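Local structure of arginase (Glaciozyma antarctica, 5YNL) at residues L52-I60 with I90-F99; C197-L205 with I219-Y230. The protein probably hydrolyses L-arginine to L-ornithine and urea, as a cold-adapted member of the metal-dependent arginase family. All coordinates share one frame; numbering follows the deposited sequence.

Contact 1: residues L52-I60 with I90-F99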
ATOM      1  N   LEU A  52     -11.382  -3.724  13.234  1.00 57.31           N
ATOM      2  CA  LEU A  52     -10.250  -3.942  14.150  1.00 54.58           C
ATOM      3  C   LEU A  52     -10.599  -4.568  15.504  1.00 55.10           C
ATOM      4  O   LEU A  52     -11.752  -4.566  15.922  1.00 57.55           O
ATOM      5  CB  LEU A  52      -9.481  -2.632  14.383  1.00 53.51           C
ATOM      6  CG  LEU A  52      -8.247  -2.376  13.520  1.00 50.83           C
ATOM      7  CD1 LEU A  52      -8.249  -3.262  12.298  1.00 50.12           C
ATOM      8  CD2 LEU A  52      -8.184  -0.916  13.098  1.00 50.90           C
ATOM      9  N   ALA A  53      -9.577  -5.093  16.180  1.00 58.09           N
ATOM     10  CA  ALA A  53      -9.731  -5.712  17.500  1.00 58.88           C
ATOM     11  C   ALA A  53      -9.797  -4.662  18.605  1.00 59.08           C
ATOM     12  O   ALA A  53      -9.005  -3.694  18.610  1.00 58.34           O
ATOM     13  CB  ALA A  53      -8.602  -6.693  17.771  1.00 59.18           C
ATOM     14  N   THR A  54     -10.729  -4.892  19.537  1.00107.22           N
ATOM     15  CA  THR A  54     -11.097  -3.946  20.590  1.00108.17           C
ATOM     16  C   THR A  54      -9.930  -3.474  21.450  1.00107.99           C
ATOM     17  O   THR A  54      -9.971  -2.358  21.968  1.00109.24           O
ATOM     18  CB  THR A  54     -12.214  -4.496  21.490  1.00110.47           C
ATOM     19  N   PRO A  55      -8.920  -4.340  21.668  1.00 56.96           N
ATOM     20  CA  PRO A  55      -7.632  -3.731  22.048  1.00 56.57           C
ATOM     21  C   PRO A  55      -6.752  -3.370  20.818  1.00 53.21           C
ATOM     22  O   PRO A  55      -6.069  -4.246  20.271  1.00 53.03           O
ATOM     23  CB  PRO A  55      -6.978  -4.797  22.947  1.00 59.85           C
ATOM     24  CG  PRO A  55      -7.677  -6.077  22.623  1.00 61.15           C
ATOM     25  CD  PRO A  55      -9.045  -5.742  22.119  1.00 59.97           C
ATOM     26  N   ARG A  56      -6.770  -2.099  20.407  1.00 58.33           N
ATOM     27  CA  ARG A  56      -6.147  -1.657  19.138  1.00 56.49           C
ATOM     28  C   ARG A  56      -4.673  -2.060  18.922  1.00 55.19           C
ATOM     29  O   ARG A  56      -3.773  -1.634  19.664  1.00 56.26           O
ATOM     30  CB  ARG A  56      -6.280  -0.133  18.951  1.00 57.49           C
ATOM     31  CG  ARG A  56      -7.669   0.367  18.556  1.00 58.96           C
ATOM     32  CD  ARG A  56      -8.325  -0.529  17.506  1.00 58.68           C
ATOM     33  NE  ARG A  56      -9.585   0.016  16.987  1.00 60.74           N
ATOM     34  CZ  ARG A  56     -10.745  -0.007  17.637  1.00 63.14           C
ATOM     35  NH1 ARG A  56     -10.823  -0.526  18.853  1.00 63.36           N
ATOM     36  NH2 ARG A  56     -11.828   0.508  17.074  1.00 65.52           N
ATOM     37  N   THR A  57      -4.420  -2.849  17.883  1.00 51.39           N
ATOM     38  CA  THR A  57      -3.075  -3.358  17.696  1.00 50.64           C
ATOM     39  C   THR A  57      -2.528  -3.090  16.316  1.00 49.35           C
ATOM     40  O   THR A  57      -3.182  -3.379  15.309  1.00 48.64           O
ATOM     41  CB  THR A  57      -2.985  -4.848  18.006  1.00 52.95           C
ATOM     42  OG1 THR A  57      -3.680  -5.116  19.232  1.00 55.62           O
ATOM     43  CG2 THR A  57      -1.515  -5.267  18.145  1.00 53.98           C
ATOM     44  N   ALA A  58      -1.320  -2.522  16.284  1.00 40.03           N
ATOM     45  CA  ALA A  58      -0.617  -2.236  15.035  1.00 37.89           C
ATOM     46  C   ALA A  58       0.348  -3.378  14.756  1.00 39.10           C
ATOM     47  O   ALA A  58       1.250  -3.627  15.549  1.00 40.93           O
ATOM     48  CB  ALA A  58       0.149  -0.894  15.121  1.00 36.78           C
ATOM     49  N   GLY A  59       0.147  -4.084  13.647  1.00 52.03           N
ATOM     50  CA  GLY A  59       1.082  -5.115  13.241  1.00 52.76           C
ATOM     51  C   GLY A  59       2.182  -4.482  12.416  1.00 52.11           C
ATOM     52  O   GLY A  59       1.919  -3.647  11.538  1.00 50.87           O
ATOM     53  N   ILE A  60       3.420  -4.859  12.689  1.00 55.62           N
ATOM     54  CA  ILE A  60       4.523  -4.268  11.957  1.00 55.66           C
ATOM     55  C   ILE A  60       5.326  -5.340  11.240  1.00 56.26           C
ATOM     56  O   ILE A  60       5.883  -6.242  11.885  1.00 57.73           O
ATOM     57  CB  ILE A  60       5.425  -3.417  12.885  1.00 58.00           C
ATOM     58  CG1 ILE A  60       4.676  -2.149  13.314  1.00 58.91           C
ATOM     59  CG2 ILE A  60       6.728  -3.042  12.182  1.00 59.96           C
ATOM     60  CD1 ILE A  60       5.463  -1.258  14.210  1.00 62.52           C
ATOM     61  N   ILE A  90       3.693   5.255  17.549  1.00 48.08           N
ATOM     62  CA  ILE A  90       2.482   4.467  17.385  1.00 47.23           C
ATOM     63  C   ILE A  90       1.849   4.191  18.751  1.00 49.36           C
ATOM     64  O   ILE A  90       0.632   4.330  18.935  1.00 49.26           O
ATOM     65  CB  ILE A  90       2.784   3.145  16.622  1.00 46.49           C
ATOM     66  CG1 ILE A  90       3.081   3.425  15.144  1.00 44.21           C
ATOM     67  CG2 ILE A  90       1.635   2.171  16.710  1.00 46.76           C
ATOM     68  CD1 ILE A  90       3.281   2.165  14.298  1.00 43.74           C
ATOM     69  N   GLU A  91       2.683   3.817  19.711  1.00 60.18           N
ATOM     70  CA  GLU A  91       2.231   3.573  21.069  1.00 62.73           C
ATOM     71  C   GLU A  91       1.674   4.843  21.750  1.00 63.76           C
ATOM     72  O   GLU A  91       0.654   4.782  22.437  1.00 64.78           O
ATOM     73  CB  GLU A  91       3.353   2.875  21.885  1.00 65.36           C
ATOM     74  CG  GLU A  91       3.318   1.333  21.737  1.00 66.06           C
ATOM     75  CD  GLU A  91       4.586   0.606  22.206  1.00 68.38           C
ATOM     76  OE1 GLU A  91       5.661   1.244  22.293  1.00 68.72           O
ATOM     77  OE2 GLU A  91       4.510  -0.618  22.474  1.00 70.06           O
ATOM     78  N   ASN A  92       2.320   5.988  21.536  1.00 68.68           N
ATOM     79  CA  ASN A  92       1.822   7.264  22.060  1.00 70.96           C
ATOM     80  C   ASN A  92       0.419   7.617  21.560  1.00 69.84           C
ATOM     81  O   ASN A  92      -0.269   8.438  22.162  1.00 72.07           O
ATOM     82  CB  ASN A  92       2.770   8.417  21.703  1.00 72.49           C
ATOM     83  CG  ASN A  92       4.144   8.279  22.338  1.00 74.17           C
ATOM     84  OD1 ASN A  92       4.282   7.817  23.475  1.00 75.74           O
ATOM     85  ND2 ASN A  92       5.172   8.697  21.604  1.00 73.95           N
ATOM     86  N   LEU A  93       0.008   7.008  20.452  1.00 62.35           N
ATOM     87  CA  LEU A  93      -1.290   7.284  19.854  1.00 61.10           C
ATOM     88  C   LEU A  93      -2.344   6.308  20.369  1.00 61.06           C
ATOM     89  O   LEU A  93      -3.464   6.250  19.832  1.00 59.87           O
ATOM     90  CB  LEU A  93      -1.219   7.197  18.324  1.00 58.26           C
ATOM     91  CG  LEU A  93      -0.392   8.269  17.607  1.00 58.87           C
ATOM     92  CD1 LEU A  93      -0.291   8.013  16.101  1.00 55.92           C
ATOM     93  CD2 LEU A  93      -0.980   9.648  17.863  1.00 61.36           C
ATOM     94  N   GLY A  94      -1.982   5.534  21.393  1.00 66.05           N
ATOM     95  CA  GLY A  94      -2.901   4.580  21.986  1.00 67.21           C
ATOM     96  C   GLY A  94      -2.880   3.199  21.353  1.00 66.35           C
ATOM     97  O   GLY A  94      -3.655   2.331  21.742  1.00 67.70           O
ATOM     98  N   TRP A  95      -1.998   2.977  20.385  1.00 53.62           N
ATOM     99  CA  TRP A  95      -1.872   1.658  19.762  1.00 53.18           C
ATOM    100  C   TRP A  95      -0.911   0.716  20.504  1.00 55.53           C
ATOM    101  O   TRP A  95       0.124   1.158  21.036  1.00 56.53           O
ATOM    102  CB  TRP A  95      -1.352   1.815  18.343  1.00 50.41           C
ATOM    103  CG  TRP A  95      -2.295   2.438  17.376  1.00 48.17           C
ATOM    104  CD1 TRP A  95      -2.385   3.761  17.048  1.00 47.10           C
ATOM    105  CD2 TRP A  95      -3.258   1.753  16.557  1.00 47.18           C
ATOM    106  NE1 TRP A  95      -3.358   3.941  16.085  1.00 45.47           N
ATOM    107  CE2 TRP A  95      -3.910   2.726  15.771  1.00 45.35           C
ATOM    108  CE3 TRP A  95      -3.644   0.412  16.430  1.00 47.98           C
ATOM    109  CZ2 TRP A  95      -4.926   2.403  14.882  1.00 44.34           C
ATOM    110  CZ3 TRP A  95      -4.635   0.092  15.539  1.00 46.87           C
ATOM    111  CH2 TRP A  95      -5.272   1.082  14.775  1.00 45.03           C
ATOM    112  N   THR A  96      -1.230  -0.582  20.524  1.00 51.49           N
ATOM    113  CA  THR A  96      -0.277  -1.593  21.006  1.00 53.71           C
ATOM    114  C   THR A  96       0.479  -2.192  19.819  1.00 52.13           C
ATOM    115  O   THR A  96      -0.106  -2.450  18.752  1.00 50.18           O
ATOM    116  CB  THR A  96      -0.940  -2.700  21.854  1.00 56.65           C
ATOM    117  OG1 THR A  96      -1.036  -2.253  23.208  1.00 59.20           O
ATOM    118  CG2 THR A  96      -0.114  -3.987  21.830  1.00 58.41           C
ATOM    119  N   VAL A  97       1.784  -2.381  20.001  1.00 62.19           N
ATOM    120  CA  VAL A  97       2.654  -2.753  18.897  1.00 60.86           C
ATOM    121  C   VAL A  97       3.033  -4.229  18.917  1.00 63.00           C
ATOM    122  O   VAL A  97       3.547  -4.748  19.920  1.00 65.96           O
ATOM    123  CB  VAL A  97       3.903  -1.859  18.856  1.00 60.38           C
ATOM    124  CG1 VAL A  97       4.940  -2.409  17.888  1.00 59.86           C
ATOM    125  CG2 VAL A  97       3.506  -0.446  18.463  1.00 57.95           C
ATOM    126  N   ASP A  98       2.763  -4.897  17.799  1.00 62.13           N
ATOM    127  CA  ASP A  98       3.170  -6.272  17.600  1.00 64.10           C
ATOM    128  C   ASP A  98       4.276  -6.289  16.551  1.00 62.96           C
ATOM    129  O   ASP A  98       4.001  -6.336  15.352  1.00 60.96           O
ATOM    130  CB  ASP A  98       1.974  -7.097  17.133  1.00 64.05           C
ATOM    131  CG  ASP A  98       2.241  -8.585  17.151  1.00 66.85           C
ATOM    132  OD1 ASP A  98       3.155  -9.019  17.890  1.00 69.44           O
ATOM    133  OD2 ASP A  98       1.522  -9.320  16.433  1.00 66.71           O
ATOM    134  N   PHE A  99       5.523  -6.223  17.018  1.00 53.73           N
ATOM    135  CA  PHE A  99       6.712  -6.276  16.174  1.00 53.32           C
ATOM    136  C   PHE A  99       7.637  -7.409  16.610  1.00 56.73           C
ATOM    137  O   PHE A  99       7.927  -7.547  17.803  1.00 59.29           O
ATOM    138  CB  PHE A  99       7.482  -4.968  16.297  1.00 52.12           C
ATOM    139  CG  PHE A  99       8.699  -4.894  15.420  1.00 51.86           C
ATOM    140  CD1 PHE A  99       8.623  -5.228  14.068  1.00 51.54           C
ATOM    141  CD2 PHE A  99       9.915  -4.465  15.935  1.00 53.10           C
ATOM    142  CE1 PHE A  99       9.767  -5.150  13.249  1.00 52.59           C
ATOM    143  CE2 PHE A  99      11.040  -4.379  15.132  1.00 53.26           C
ATOM    144  CZ  PHE A  99      10.974  -4.728  13.792  1.00 53.38           C
TER

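Contact 2: residues C197-L205 with I219-Y230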
ATOM      1  N   CYS A 197       5.244  -5.649 -12.030  1.00 67.98           N
ATOM      2  CA  CYS A 197       4.242  -6.688 -12.284  1.00 67.53           C
ATOM      3  C   CYS A 197       3.224  -7.053 -11.174  1.00 65.56           C
ATOM      4  O   CYS A 197       2.304  -7.826 -11.442  1.00 66.05           O
ATOM      5  CB  CYS A 197       4.930  -7.965 -12.778  1.00 70.11           C
ATOM      6  SG  CYS A 197       5.993  -7.704 -14.203  1.00 72.98           S
ATOM      7  N   PRO A 198       3.362  -6.502  -9.947  1.00 51.72           N
ATOM      8  CA  PRO A 198       2.568  -7.120  -8.878  1.00 50.73           C
ATOM      9  C   PRO A 198       1.061  -7.021  -9.055  1.00 49.65           C
ATOM     10  O   PRO A 198       0.332  -7.874  -8.542  1.00 49.94           O
ATOM     11  CB  PRO A 198       2.968  -6.310  -7.634  1.00 48.86           C
ATOM     12  CG  PRO A 198       3.338  -4.974  -8.158  1.00 48.28           C
ATOM     13  CD  PRO A 198       4.046  -5.285  -9.463  1.00 51.05           C
ATOM     14  N   VAL A 199       0.592  -5.992  -9.747  1.00 54.19           N
ATOM     15  CA  VAL A 199      -0.847  -5.824  -9.884  1.00 53.37           C
ATOM     16  C   VAL A 199      -1.394  -6.854 -10.871  1.00 55.68           C
ATOM     17  O   VAL A 199      -2.502  -7.365 -10.707  1.00 56.20           O
ATOM     18  CB  VAL A 199      -1.222  -4.384 -10.285  1.00 51.67           C
ATOM     19  CG1 VAL A 199      -2.716  -4.147 -10.101  1.00 50.78           C
ATOM     20  CG2 VAL A 199      -0.453  -3.397  -9.442  1.00 50.18           C
ATOM     21  N   SER A 200      -0.585  -7.182 -11.873  1.00 55.82           N
ATOM     22  CA  SER A 200      -0.982  -8.138 -12.893  1.00 58.47           C
ATOM     23  C   SER A 200      -1.214  -9.536 -12.312  1.00 60.11           C
ATOM     24  O   SER A 200      -2.005 -10.315 -12.856  1.00 62.26           O
ATOM     25  CB  SER A 200       0.050  -8.167 -14.027  1.00 60.30           C
ATOM     26  OG  SER A 200       1.233  -8.847 -13.655  1.00 61.35           O
ATOM     27  N   PHE A 201      -0.543  -9.856 -11.205  1.00 51.74           N
ATOM     28  CA  PHE A 201      -0.736 -11.157 -10.555  1.00 53.48           C
ATOM     29  C   PHE A 201      -1.980 -11.097  -9.664  1.00 52.31           C
ATOM     30  O   PHE A 201      -2.777 -12.026  -9.629  1.00 54.19           O
ATOM     31  CB  PHE A 201       0.493 -11.536  -9.714  1.00 53.58           C
ATOM     32  CG  PHE A 201       1.712 -11.926 -10.525  1.00 55.67           C
ATOM     33  CD1 PHE A 201       2.506 -10.962 -11.145  1.00 54.86           C
ATOM     34  CD2 PHE A 201       2.091 -13.262 -10.627  1.00 58.70           C
ATOM     35  CE1 PHE A 201       3.636 -11.326 -11.881  1.00 57.13           C
ATOM     36  CE2 PHE A 201       3.221 -13.635 -11.365  1.00 60.92           C
ATOM     37  CZ  PHE A 201       3.991 -12.662 -11.991  1.00 60.17           C
ATOM     38  N   LEU A 202      -2.133  -9.995  -8.925  1.00 49.13           N
ATOM     39  CA  LEU A 202      -3.293  -9.844  -8.040  1.00 48.10           C
ATOM     40  C   LEU A 202      -4.605  -9.802  -8.824  1.00 49.07           C
ATOM     41  O   LEU A 202      -5.642 -10.266  -8.339  1.00 49.89           O
ATOM     42  CB  LEU A 202      -3.148  -8.600  -7.178  1.00 44.96           C
ATOM     43  CG  LEU A 202      -1.870  -8.599  -6.339  1.00 44.21           C
ATOM     44  CD1 LEU A 202      -1.590  -7.196  -5.802  1.00 41.25           C
ATOM     45  CD2 LEU A 202      -1.928  -9.628  -5.210  1.00 45.36           C
ATOM     46  N   LEU A 203      -4.551  -9.247 -10.033  1.00 44.91           N
ATOM     47  CA  LEU A 203      -5.734  -9.176 -10.883  1.00 46.16           C
ATOM     48  C   LEU A 203      -5.941 -10.530 -11.552  1.00 49.64           C
ATOM     49  O   LEU A 203      -7.048 -10.867 -11.970  1.00 51.40           O
ATOM     50  CB  LEU A 203      -5.602  -8.059 -11.917  1.00 45.31           C
ATOM     51  CG  LEU A 203      -5.592  -6.646 -11.316  1.00 42.06           C
ATOM     52  CD1 LEU A 203      -4.956  -5.669 -12.284  1.00 41.42           C
ATOM     53  CD2 LEU A 203      -7.023  -6.190 -10.965  1.00 41.54           C
ATOM     54  N   GLY A 204      -4.868 -11.309 -11.620  1.00 72.23           N
ATOM     55  CA  GLY A 204      -4.936 -12.641 -12.174  1.00 75.66           C
ATOM     56  C   GLY A 204      -4.948 -12.655 -13.686  1.00 77.67           C
ATOM     57  O   GLY A 204      -6.005 -12.751 -14.309  1.00 79.18           O
ATOM     58  N   LEU A 205      -3.768 -12.554 -14.280  1.00 83.66           N
ATOM     59  CA  LEU A 205      -3.616 -12.812 -15.704  1.00 86.29           C
ATOM     60  C   LEU A 205      -2.230 -13.384 -15.953  1.00 87.70           C
ATOM     61  O   LEU A 205      -1.784 -13.456 -17.106  1.00 89.72           O
ATOM     62  CB  LEU A 205      -3.904 -11.561 -16.560  1.00 85.21           C
ATOM     63  CG  LEU A 205      -3.420 -10.136 -16.249  1.00 81.87           C
ATOM     64  CD1 LEU A 205      -4.149  -9.506 -15.071  1.00 78.98           C
ATOM     65  CD2 LEU A 205      -1.919 -10.081 -16.047  1.00 81.35           C
ATOM     66  N   ILE A 219      -0.281 -17.528  -5.130  1.00119.62           N
ATOM     67  CA  ILE A 219      -1.055 -16.336  -5.444  1.00116.89           C
ATOM     68  C   ILE A 219      -2.387 -16.671  -6.100  1.00118.12           C
ATOM     69  O   ILE A 219      -2.437 -17.217  -7.207  1.00120.22           O
ATOM     70  CB  ILE A 219      -0.280 -15.360  -6.343  1.00115.33           C
ATOM     71  CG1 ILE A 219       0.904 -14.772  -5.578  1.00113.76           C
ATOM     72  CG2 ILE A 219      -1.198 -14.246  -6.830  1.00113.09           C
ATOM     73  CD1 ILE A 219       1.708 -13.759  -6.367  1.00112.36           C
ATOM     74  N   LYS A 220      -3.468 -16.353  -5.398  1.00 59.25           N
ATOM     75  CA  LYS A 220      -4.793 -16.361  -6.005  1.00 60.03           C
ATOM     76  C   LYS A 220      -5.130 -14.915  -6.360  1.00 57.06           C
ATOM     77  O   LYS A 220      -4.786 -13.984  -5.612  1.00 54.33           O
ATOM     78  CB  LYS A 220      -5.841 -16.937  -5.051  1.00 61.27           C
ATOM     79  N   PRO A 221      -5.762 -14.716  -7.526  1.00 72.44           N
ATOM     80  CA  PRO A 221      -6.237 -13.389  -7.919  1.00 70.08           C
ATOM     81  C   PRO A 221      -7.281 -12.932  -6.915  1.00 68.87           C
ATOM     82  O   PRO A 221      -8.420 -13.399  -6.966  1.00 70.74           O
ATOM     83  CB  PRO A 221      -6.900 -13.641  -9.278  1.00 72.24           C
ATOM     84  CG  PRO A 221      -6.279 -14.889  -9.790  1.00 75.15           C
ATOM     85  CD  PRO A 221      -5.970 -15.723  -8.583  1.00 75.73           C
ATOM     86  N   CYS A 222      -6.902 -12.043  -6.005  1.00 65.72           N
ATOM     87  CA  CYS A 222      -7.810 -11.657  -4.936  1.00 64.79           C
ATOM     88  C   CYS A 222      -8.369 -10.251  -5.139  1.00 62.52           C
ATOM     89  O   CYS A 222      -9.120  -9.742  -4.298  1.00 61.61           O
ATOM     90  CB  CYS A 222      -7.094 -11.768  -3.590  1.00 63.81           C
ATOM     91  SG  CYS A 222      -5.607 -10.732  -3.437  1.00 60.80           S
ATOM     92  N   LEU A 223      -8.004  -9.635  -6.264  1.00 70.86           N
ATOM     93  CA  LEU A 223      -8.333  -8.234  -6.528  1.00 68.87           C
ATOM     94  C   LEU A 223      -9.103  -8.042  -7.835  1.00 70.19           C
ATOM     95  O   LEU A 223      -8.556  -8.253  -8.921  1.00 71.09           O
ATOM     96  CB  LEU A 223      -7.057  -7.391  -6.581  1.00 66.78           C
ATOM     97  CG  LEU A 223      -7.297  -5.894  -6.775  1.00 65.20           C
ATOM     98  CD1 LEU A 223      -7.689  -5.246  -5.454  1.00 63.37           C
ATOM     99  CD2 LEU A 223      -6.072  -5.203  -7.364  1.00 64.36           C
ATOM    100  N   LYS A 224     -10.365  -7.638  -7.722  1.00 49.25           N
ATOM    101  CA  LYS A 224     -11.166  -7.253  -8.878  1.00 50.45           C
ATOM    102  C   LYS A 224     -10.714  -5.867  -9.353  1.00 48.01           C
ATOM    103  O   LYS A 224     -10.378  -5.011  -8.532  1.00 45.68           O
ATOM    104  CB  LYS A 224     -12.648  -7.227  -8.497  1.00 51.72           C
ATOM    105  CG  LYS A 224     -13.306  -8.611  -8.321  1.00 54.98           C
ATOM    106  CD  LYS A 224     -14.438  -8.563  -7.272  1.00 55.54           C
ATOM    107  CE  LYS A 224     -15.365  -9.794  -7.321  1.00 59.39           C
ATOM    108  NZ  LYS A 224     -16.420  -9.763  -8.389  1.00 61.97           N
ATOM    109  N   PRO A 225     -10.705  -5.635 -10.676  1.00 49.95           N
ATOM    110  CA  PRO A 225     -10.249  -4.362 -11.254  1.00 48.31           C
ATOM    111  C   PRO A 225     -11.060  -3.136 -10.825  1.00 47.28           C
ATOM    112  O   PRO A 225     -10.594  -2.006 -11.011  1.00 45.68           O
ATOM    113  CB  PRO A 225     -10.417  -4.583 -12.766  1.00 50.34           C
ATOM    114  CG  PRO A 225     -11.447  -5.705 -12.889  1.00 53.39           C
ATOM    115  CD  PRO A 225     -11.112  -6.594 -11.721  1.00 53.03           C
ATOM    116  N   GLU A 226     -12.251  -3.341 -10.275  1.00 50.17           N
ATOM    117  CA  GLU A 226     -13.053  -2.219  -9.804  1.00 50.50           C
ATOM    118  C   GLU A 226     -12.789  -1.956  -8.323  1.00 50.79           C
ATOM    119  O   GLU A 226     -13.409  -1.073  -7.721  1.00 51.50           O
ATOM    120  CB  GLU A 226     -14.532  -2.506 -10.007  1.00 52.08           C
ATOM    121  CG  GLU A 226     -15.014  -3.624  -9.122  1.00 53.48           C
ATOM    122  CD  GLU A 226     -15.377  -4.871  -9.897  1.00 56.01           C
ATOM    123  OE1 GLU A 226     -14.831  -5.084 -11.011  1.00 56.25           O
ATOM    124  OE2 GLU A 226     -16.222  -5.636  -9.387  1.00 57.87           O
ATOM    125  N   ARG A 227     -11.878  -2.730  -7.739  1.00 49.27           N
ATOM    126  CA  ARG A 227     -11.537  -2.571  -6.329  1.00 47.61           C
ATOM    127  C   ARG A 227     -10.208  -1.812  -6.150  1.00 45.89           C
ATOM    128  O   ARG A 227      -9.827  -1.457  -5.040  1.00 42.91           O
ATOM    129  CB  ARG A 227     -11.487  -3.946  -5.637  1.00 46.69           C
ATOM    130  CG  ARG A 227     -12.667  -4.301  -4.696  1.00 47.83           C
ATOM    131  CD  ARG A 227     -14.039  -4.155  -5.334  1.00 50.24           C
ATOM    132  NE  ARG A 227     -14.649  -2.853  -5.031  1.00 49.49           N
ATOM    133  CZ  ARG A 227     -15.916  -2.533  -5.304  1.00 51.50           C
ATOM    134  NH1 ARG A 227     -16.721  -3.416  -5.886  1.00 54.25           N
ATOM    135  NH2 ARG A 227     -16.385  -1.328  -4.990  1.00 51.28           N
ATOM    136  N   ILE A 228      -9.509  -1.543  -7.246  1.00 39.29           N
ATOM    137  CA  ILE A 228      -8.258  -0.787  -7.168  1.00 37.52           C
ATOM    138  C   ILE A 228      -8.390   0.621  -7.744  1.00 37.02           C
ATOM    139  O   ILE A 228      -9.086   0.822  -8.750  1.00 37.42           O
ATOM    140  CB  ILE A 228      -7.055  -1.552  -7.811  1.00 37.03           C
ATOM    141  CG1 ILE A 228      -5.781  -0.678  -7.821  1.00 35.32           C
ATOM    142  CG2 ILE A 228      -7.414  -2.098  -9.189  1.00 38.35           C
ATOM    143  CD1 ILE A 228      -4.509  -1.388  -8.325  1.00 35.15           C
ATOM    144  N   VAL A 229      -7.749   1.595  -7.078  1.00 32.72           N
ATOM    145  CA  VAL A 229      -7.651   2.952  -7.603  1.00 29.98           C
ATOM    146  C   VAL A 229      -6.229   3.490  -7.422  1.00 27.02           C
ATOM    147  O   VAL A 229      -5.561   3.214  -6.403  1.00 26.62           O
ATOM    148  CB  VAL A 229      -8.755   3.898  -7.016  1.00 29.12           C
ATOM    149  CG1 VAL A 229      -8.556   4.126  -5.524  1.00 26.13           C
ATOM    150  CG2 VAL A 229      -8.796   5.229  -7.755  1.00 24.96           C
ATOM    151  N   TYR A 230      -5.757   4.224  -8.431  1.00 29.17           N
ATOM    152  CA  TYR A 230      -4.400   4.743  -8.463  1.00 27.78           C
ATOM    153  C   TYR A 230      -4.420   6.267  -8.265  1.00 25.26           C
ATOM    154  O   TYR A 230      -5.210   6.990  -8.903  1.00 24.90           O
ATOM    155  CB  TYR A 230      -3.757   4.442  -9.817  1.00 29.24           C
ATOM    156  CG  TYR A 230      -3.342   3.010 -10.056  1.00 31.90           C
ATOM    157  CD1 TYR A 230      -2.147   2.522  -9.554  1.00 32.51           C
ATOM    158  CD2 TYR A 230      -4.118   2.157 -10.820  1.00 33.52           C
ATOM    159  CE1 TYR A 230      -1.751   1.218  -9.782  1.00 34.29           C
ATOM    160  CE2 TYR A 230      -3.724   0.839 -11.057  1.00 35.35           C
ATOM    161  CZ  TYR A 230      -2.539   0.385 -10.531  1.00 35.57           C
ATOM    162  OH  TYR A 230      -2.133  -0.913 -10.748  1.00 36.96           O
TER

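Contact 1: residues L52-I60 with I90-F99
Thr57 to Ile60 and Thr96 to Phe99 run side by side as neighbouring parallel strands, their axes 4.7 Å apart and inclined by 23°. The backbone bonds follow the parallel pattern, in which one residue bonds to two that flank its partner. Thr96 N donates to Arg56 O at 2.9 Å and Thr96 O accepts from Ala58 N at 2.8 Å. One step on, Asp98 N reaches Ala58 O nearly straight, with 176° at the hydrogen, whereas the bond from Ile60 N to Asp98 O is more bent.

Apolar contacts gather on the face of Ala58 and Ile60. Ile90, from the helix end, sets its CG2 3.8 Å from Ala58 CB, while its CD1 meets Ile60 CD1 tip to tip. Ile60 divides its branches: CD1 also packs on Val97 CG1, and with CG1 beside the backbone N (chi1 -70°), CG2 is left anti to it and lies 3.5 Å from Phe99 CD1. Trp95, just before strand 96-99, lays its ring beside Arg56 and Ala58. Arg56 CG lies over one face of its indole, toward the rim, and Leu52 CD2 comes to the ring edge, 3.9 Å from CH2.

On the other face, Thr57 turns CG2 toward Thr96 O and Asp98 CB, and its OG1 donates to Pro55 O at 2.7 Å, linking the strand's first residue back to the loop before it.

A Schellman motif with Gly94 at C-prime ends helix 86-92 and leads, through Trp95, into the edge strand. Trp95 NE1 is satisfied by Leu357 O, Asp98 OD2 by Gln146 NE2; Ile90 packs on Val353 of helix 345-356, and strand 57-63 bonds onward to strand 147-152.

Contact 2: residues C197-L205 with I219-Y230
A crossover connection of the parallel alpha/beta fold is held here: Val199, Leu202 and Leu203 of the short helix 198-202 and its end lie against the chain that leads into strand 228-233. Leu202 O, at the C-terminal end of the helix, receives Leu223 N at 3.2 Å; the donor stands 36° above the carbonyl plane, and the angle at hydrogen is 148°. Pro221 CA makes a CH-O contact with the same oxygen.

Gly204, C-prime residue of the closing Schellman motif, brings its CA to 3.5 Å from Pro221 CG; with positive phi and no side chain, it lets the proline ring come right against the backbone. Leu203 CD2 lies 3.3 Å from Leu223 O and also touches Leu223 CD2 and Pro225 CA. Leu223 extends CD2 to that methyl because chi1 (-177°) swings CG away from the backbone N, while its CB rests near Leu202 CB. Farther along, Val199 CG1 meets Ile228 CD1 tip to tip at 3.7 Å, and both Val199 methyls lie 3.3 Å from Tyr230 OH, which has a weak hydrogen bond to Ala181 O; CG2 comes at the ring edge. Ile219, which is poorly ordered, brings CD1 loosely near Phe201 CB.

The contact is therefore mainly hydrophobic, made mostly of branched apolar side chains, and its one settled hydrogen bond is a bent backbone bond at the helix end.

In the fold
From the N terminus, the chain enters strand 57-63, passes through helices 77-83 and 86-92, and returns in strand 96-99; contact 1 closes this excursion at one edge of the eight-stranded parallel sheet. Two more strands follow, 147-152 beside strand 57-63 and 173-177 beside the place strand 228-233 will take, before the chain reaches helix 198-202. Contact 2 closes a shorter connection, without helix or strand between its segments, ahead of strand 228-233, next to the opposite edge. The two are in series, neither nested nor crossed, with centres 28 Å apart on opposite sides of the chain's centre. They do not touch, and the sheet itself joins them.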